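Side-chain contacts in sugar ABC transporter, sugar-binding protein (Streptococcus pneumoniae, PDB 2HEU), which probably captures raffinose-type or related sugars outside the cell and delivers them to a membrane ABC transporter: residues S81-L84 and Q85-K89; H358-W361 and L362-W366. One frame throughout, in Å; residues are numbered along the deposited sequence.

Contact 1 of 2, residues S81-L84 and Q85-K89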
loop_
_atom_site.group_PDB
_atom_site.type_symbol
_atom_site.label_atom_id
_atom_site.label_comp_id
_atom_site.label_asym_id
_atom_site.label_seq_id
_atom_site.Cartn_x
_atom_site.Cartn_y
_atom_site.Cartn_z
ATOM N N SER A 81 8.619 3.807 -5.571
ATOM C CA SER A 81 9.900 3.133 -5.670
ATOM C C SER A 81 11.025 4.071 -5.985
ATOM O O SER A 81 10.868 5.093 -6.667
ATOM C CB SER A 81 9.859 2.030 -6.695
ATOM O OG SER A 81 9.695 2.494 -8.029
ATOM N N ILE A 82 12.221 3.697 -5.542
ATOM C CA ILE A 82 13.422 4.477 -5.865
ATOM C C ILE A 82 13.641 4.417 -7.370
ATOM O O ILE A 82 14.125 5.386 -7.953
ATOM C CB ILE A 82 14.648 3.910 -5.078
ATOM C CG1 ILE A 82 14.365 3.962 -3.546
ATOM C CG2 ILE A 82 15.905 4.708 -5.422
ATOM C CD1 ILE A 82 13.773 5.307 -3.012
ATOM N N GLU A 83 13.316 3.301 -8.003
ATOM C CA GLU A 83 13.463 3.208 -9.445
ATOM C C GLU A 83 12.617 4.243 -10.164
ATOM O O GLU A 83 13.102 4.843 -11.115
ATOM C CB GLU A 83 13.166 1.816 -9.999
ATOM C CG GLU A 83 14.156 0.822 -9.591
ATOM C CD GLU A 83 14.141 0.439 -8.145
ATOM O OE1 GLU A 83 13.052 0.522 -7.441
ATOM O OE2 GLU A 83 15.249 -0.041 -7.747
ATOM N N LEU A 84 11.349 4.396 -9.819
ATOM C CA LEU A 84 10.529 5.393 -10.453
ATOM C C LEU A 84 11.223 6.746 -10.257
ATOM O O LEU A 84 11.343 7.527 -11.203
ATOM C CB LEU A 84 9.112 5.333 -9.926
ATOM C CG LEU A 84 8.115 6.350 -10.542
ATOM C CD1 LEU A 84 8.228 7.660 -9.907
ATOM C CD2 LEU A 84 8.223 6.484 -12.111
ATOM N N GLN A 85 11.644 7.050 -9.027
ATOM C CA GLN A 85 12.234 8.373 -8.778
ATOM C C GLN A 85 13.453 8.631 -9.640
ATOM O O GLN A 85 13.587 9.652 -10.335
ATOM C CB GLN A 85 12.652 8.450 -7.315
ATOM C CG GLN A 85 11.439 8.434 -6.428
ATOM C CD GLN A 85 11.795 8.219 -4.983
ATOM O OE1 GLN A 85 10.956 7.804 -4.183
ATOM N NE2 GLN A 85 13.034 8.395 -4.654
ATOM N N GLU A 86 14.344 7.683 -9.605
ATOM C CA GLU A 86 15.634 7.856 -10.266
ATOM C C GLU A 86 15.489 7.820 -11.792
ATOM O O GLU A 86 16.140 8.581 -12.506
ATOM C CB GLU A 86 16.670 6.918 -9.754
ATOM C CG GLU A 86 16.990 7.199 -8.262
ATOM C CD GLU A 86 17.526 8.604 -8.010
ATOM O OE1 GLU A 86 18.381 9.073 -8.797
ATOM O OE2 GLU A 86 17.010 9.289 -7.120
ATOM N N TRP A 87 14.671 6.900 -12.293
ATOM C CA TRP A 87 14.437 6.785 -13.698
ATOM C C TRP A 87 13.757 8.024 -14.235
ATOM O O TRP A 87 14.046 8.492 -15.332
ATOM C CB TRP A 87 13.740 5.472 -14.058
ATOM C CG TRP A 87 14.542 4.265 -13.832
ATOM C CD1 TRP A 87 15.943 4.167 -13.683
ATOM C CD2 TRP A 87 14.059 2.945 -13.687
ATOM N NE1 TRP A 87 16.282 2.905 -13.449
ATOM C CE2 TRP A 87 15.174 2.116 -13.473
ATOM C CE3 TRP A 87 12.809 2.367 -13.737
ATOM C CZ2 TRP A 87 15.081 0.764 -13.258
ATOM C CZ3 TRP A 87 12.741 1.020 -13.517
ATOM C CH2 TRP A 87 13.841 0.235 -13.309
ATOM N N ALA A 88 12.817 8.562 -13.458
ATOM C CA ALA A 88 12.139 9.762 -13.833
ATOM C C ALA A 88 13.117 10.958 -13.917
ATOM O O ALA A 88 13.100 11.752 -14.872
ATOM C CB ALA A 88 11.001 10.069 -12.894
ATOM N N LYS A 89 14.025 11.037 -12.925
ATOM C CA LYS A 89 15.055 12.091 -12.939
ATOM C C LYS A 89 15.958 11.929 -14.150
ATOM O O LYS A 89 16.388 12.938 -14.740
ATOM C CB LYS A 89 15.891 12.004 -11.669
ATOM C CG LYS A 89 15.234 12.642 -10.563
ATOM C CD LYS A 89 16.051 12.442 -9.282
ATOM C CE LYS A 89 15.118 12.687 -8.094
ATOM N NZ LYS A 89 14.132 11.576 -7.832
#

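Contact 2 of 2, residues H358-W361 and L362-W366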
loop_
_atom_site.group_PDB
_atom_site.type_symbol
_atom_site.label_atom_id
_atom_site.label_comp_id
_atom_site.label_asym_id
_atom_site.label_seq_id
_atom_site.Cartn_x
_atom_site.Cartn_y
_atom_site.Cartn_z
ATOM N N HIS A 358 -4.352 9.499 3.980
ATOM C CA HIS A 358 -3.855 8.302 3.307
ATOM C C HIS A 358 -2.422 8.553 2.880
ATOM O O HIS A 358 -2.142 8.928 1.743
ATOM C CB HIS A 358 -4.730 7.951 2.134
ATOM C CG HIS A 358 -4.380 6.680 1.383
ATOM N ND1 HIS A 358 -4.960 6.493 0.156
ATOM C CD2 HIS A 358 -3.598 5.613 1.656
ATOM C CE1 HIS A 358 -4.530 5.291 -0.235
ATOM N NE2 HIS A 358 -3.686 4.763 0.609
ATOM N N LEU A 359 -1.512 8.272 3.791
ATOM C CA LEU A 359 -0.118 8.600 3.619
ATOM C C LEU A 359 0.518 7.729 2.582
ATOM O O LEU A 359 0.137 6.603 2.432
ATOM C CB LEU A 359 0.526 8.330 4.953
ATOM C CG LEU A 359 0.464 9.460 5.950
ATOM C CD1 LEU A 359 -0.930 9.943 6.252
ATOM C CD2 LEU A 359 1.161 9.068 7.214
ATOM N N VAL A 360 1.560 8.227 1.884
ATOM C CA VAL A 360 2.412 7.344 1.075
ATOM C C VAL A 360 3.361 6.638 2.063
ATOM O O VAL A 360 3.909 7.236 3.004
ATOM C CB VAL A 360 3.190 8.102 0.032
ATOM C CG1 VAL A 360 4.084 7.179 -0.757
ATOM C CG2 VAL A 360 2.223 8.838 -0.934
ATOM N N TRP A 361 3.609 5.348 1.822
ATOM C CA TRP A 361 4.563 4.534 2.568
ATOM C C TRP A 361 5.812 5.380 2.833
ATOM O O TRP A 361 6.401 6.004 1.925
ATOM C CB TRP A 361 4.969 3.309 1.748
ATOM C CG TRP A 361 3.912 2.266 1.654
ATOM C CD1 TRP A 361 3.220 1.862 0.550
ATOM C CD2 TRP A 361 3.439 1.405 2.697
ATOM N NE1 TRP A 361 2.338 0.858 0.836
ATOM C CE2 TRP A 361 2.444 0.565 2.169
ATOM C CE3 TRP A 361 3.809 1.257 4.039
ATOM C CZ2 TRP A 361 1.786 -0.387 2.991
ATOM C CZ3 TRP A 361 3.229 0.304 4.804
ATOM C CH2 TRP A 361 2.201 -0.471 4.311
ATOM N N LEU A 362 6.317 5.329 4.087
ATOM C CA LEU A 362 7.450 6.139 4.458
ATOM C C LEU A 362 8.738 5.783 3.717
ATOM O O LEU A 362 9.592 6.609 3.519
ATOM C CB LEU A 362 7.680 6.096 5.968
ATOM C CG LEU A 362 6.542 6.604 6.821
ATOM C CD1 LEU A 362 6.937 6.481 8.310
ATOM C CD2 LEU A 362 6.157 8.019 6.512
ATOM N N GLN A 363 8.802 4.504 3.311
ATOM C CA GLN A 363 10.024 3.999 2.607
ATOM C C GLN A 363 10.132 4.611 1.204
ATOM O O GLN A 363 11.161 4.372 0.567
ATOM C CB GLN A 363 10.114 2.483 2.593
ATOM C CG GLN A 363 9.120 1.768 1.718
ATOM C CD GLN A 363 7.844 1.382 2.379
ATOM O OE1 GLN A 363 7.518 1.934 3.438
ATOM N NE2 GLN A 363 7.030 0.523 1.801
ATOM N N GLN A 364 9.176 5.395 0.751
ATOM C CA GLN A 364 9.404 6.284 -0.405
ATOM C C GLN A 364 10.747 6.973 -0.297
ATOM O O GLN A 364 11.368 7.238 -1.296
ATOM C CB GLN A 364 8.222 7.264 -0.485
ATOM C CG GLN A 364 8.297 8.226 -1.686
ATOM C CD GLN A 364 7.127 9.137 -1.804
ATOM O OE1 GLN A 364 6.711 9.436 -2.997
ATOM N NE2 GLN A 364 6.486 9.495 -0.757
ATOM N N TYR A 365 11.103 7.346 0.949
ATOM C CA TYR A 365 12.305 8.172 1.220
ATOM C C TYR A 365 13.362 7.437 2.067
ATOM O O TYR A 365 14.167 8.066 2.715
ATOM C CB TYR A 365 11.939 9.512 1.809
ATOM C CG TYR A 365 11.125 10.326 0.855
ATOM C CD1 TYR A 365 11.680 10.762 -0.328
ATOM C CD2 TYR A 365 9.804 10.627 1.113
ATOM C CE1 TYR A 365 10.949 11.483 -1.185
ATOM C CE2 TYR A 365 9.059 11.359 0.218
ATOM C CZ TYR A 365 9.629 11.790 -0.911
ATOM O OH TYR A 365 8.865 12.520 -1.815
ATOM N N TRP A 366 13.309 6.098 2.025
ATOM C CA TRP A 366 14.300 5.274 2.672
ATOM C C TRP A 366 15.097 4.464 1.674
ATOM O O TRP A 366 14.619 4.242 0.537
ATOM C CB TRP A 366 13.670 4.264 3.624
ATOM C CG TRP A 366 12.792 4.811 4.754
ATOM C CD1 TRP A 366 12.591 6.102 5.069
ATOM C CD2 TRP A 366 11.972 4.020 5.623
ATOM N NE1 TRP A 366 11.714 6.181 6.128
ATOM C CE2 TRP A 366 11.300 4.939 6.473
ATOM C CE3 TRP A 366 11.749 2.629 5.759
ATOM C CZ2 TRP A 366 10.438 4.481 7.463
ATOM C CZ3 TRP A 366 10.860 2.194 6.719
ATOM C CH2 TRP A 366 10.210 3.146 7.553
#

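Contact 1 of 2, residues S81-L84 and Q85-K89
Trp87 N donates to Glu83 O at 2.8 Å, and the same oxygen lies over the Trp87 indole face, 2.9 Å above its plane and offset toward the rim. Both residues belong to the short helix 82-89, whose N-cap is Ser81. Ser81 OG accepts from Leu84 N at 3.1 Å in a fairly straight bond, supplying an acceptor that the opening turn lacks; the same hydroxyl is also hydrogen-bonded to Tyr78 O. Regular i to i+4 backbone bonds follow, from Gln85 N to Ser81 O through Ala88 N to Leu84 O. Along one flank Glu83 and Trp87 run side by side. The methylene CB of Glu83 sits over the indole face, 3.6 Å from the centroid of the six-membered ring and only 9° off its normal, a CH-pi contact. With CG beside the backbone N the Glu83 chain follows the ring, and the bend at chi2 (70°) turns its carboxylate off the indole, the two planes 68° apart. An acidic residue suits this place because its aliphatic stem can lie on the ring while its charge leaves it; a weak, long ion pair joins it to Lys63. The broad Trp87 ring packs against Leu62, Lys63, Val66 and Leu67 of helix 58-67. On another flank Ile82 and Glu86 point the same way, and Ile82 CG2 rests 3.9 Å from Glu86 CG.

Contact 2 of 2, residues H358-W361 and L362-W366
The chain leaves strand 358-360 extended through Val360 and Trp361, then coils at once into the 3-10 segment 362-364. Gln364 N closes the turn by donating to Trp361 O at 3.1 Å, an i to i+3 bond in keeping with 3-10 geometry. Trp361 and Gln363 meet on one side of the turn, lying side by side and pointing the same way. Gln363 CG takes the place between backbone N and carbonyl carbon (chi1 70°), and the bend at chi2 (-91°) brings the amide back beside Trp361, approaching the ring obliquely. Its OE1 comes 3.4 Å from Trp361 CB, and its NE2 3.6 Å from Trp361 CG, the amide inclined 46° to the indole. Glutamine suits this spot because its chain can bend back beside the tryptophan while its OE1 accepts from Gln182 NE2; Trp361 NE1 in turn bonds Asn127 OD1. On another side Val360 CG1 packs across the side chain of Gln364, the short branched valine leaving the extended glutamine chain to cross it. Leu359 pairs through its backbone with Thr288 and Gly290 along the neighbouring strand 288-290. Trp361 leans on Val289 and on helix 178-189, and Leu362 reaches Ala195 of helix 192-199.

In the fold
Contact 1 comes first along the chain, on helix 82-89, which follows strand 74-76 of the five-stranded mixed sheet; contact 2 comes much later, where strand 358-360, paired with 288-290, runs into the loop before helix 370-382. Their centres are nonetheless 14 Å apart, and they touch: Ile82 CD1 lies 3.5 Å from Gln364 O and 3.8 Å from Trp366 O. Contact 1 lies toward the periphery, its centre 18 Å from that of the chain, whereas contact 2 is 9 Å from it. In the two-lobed solute-binding fold the touch probably lies where the mixed-sheet lobe faces that of helices 178-189 and 192-199, consistent with lobes that could move on sugar binding; this is the apo form.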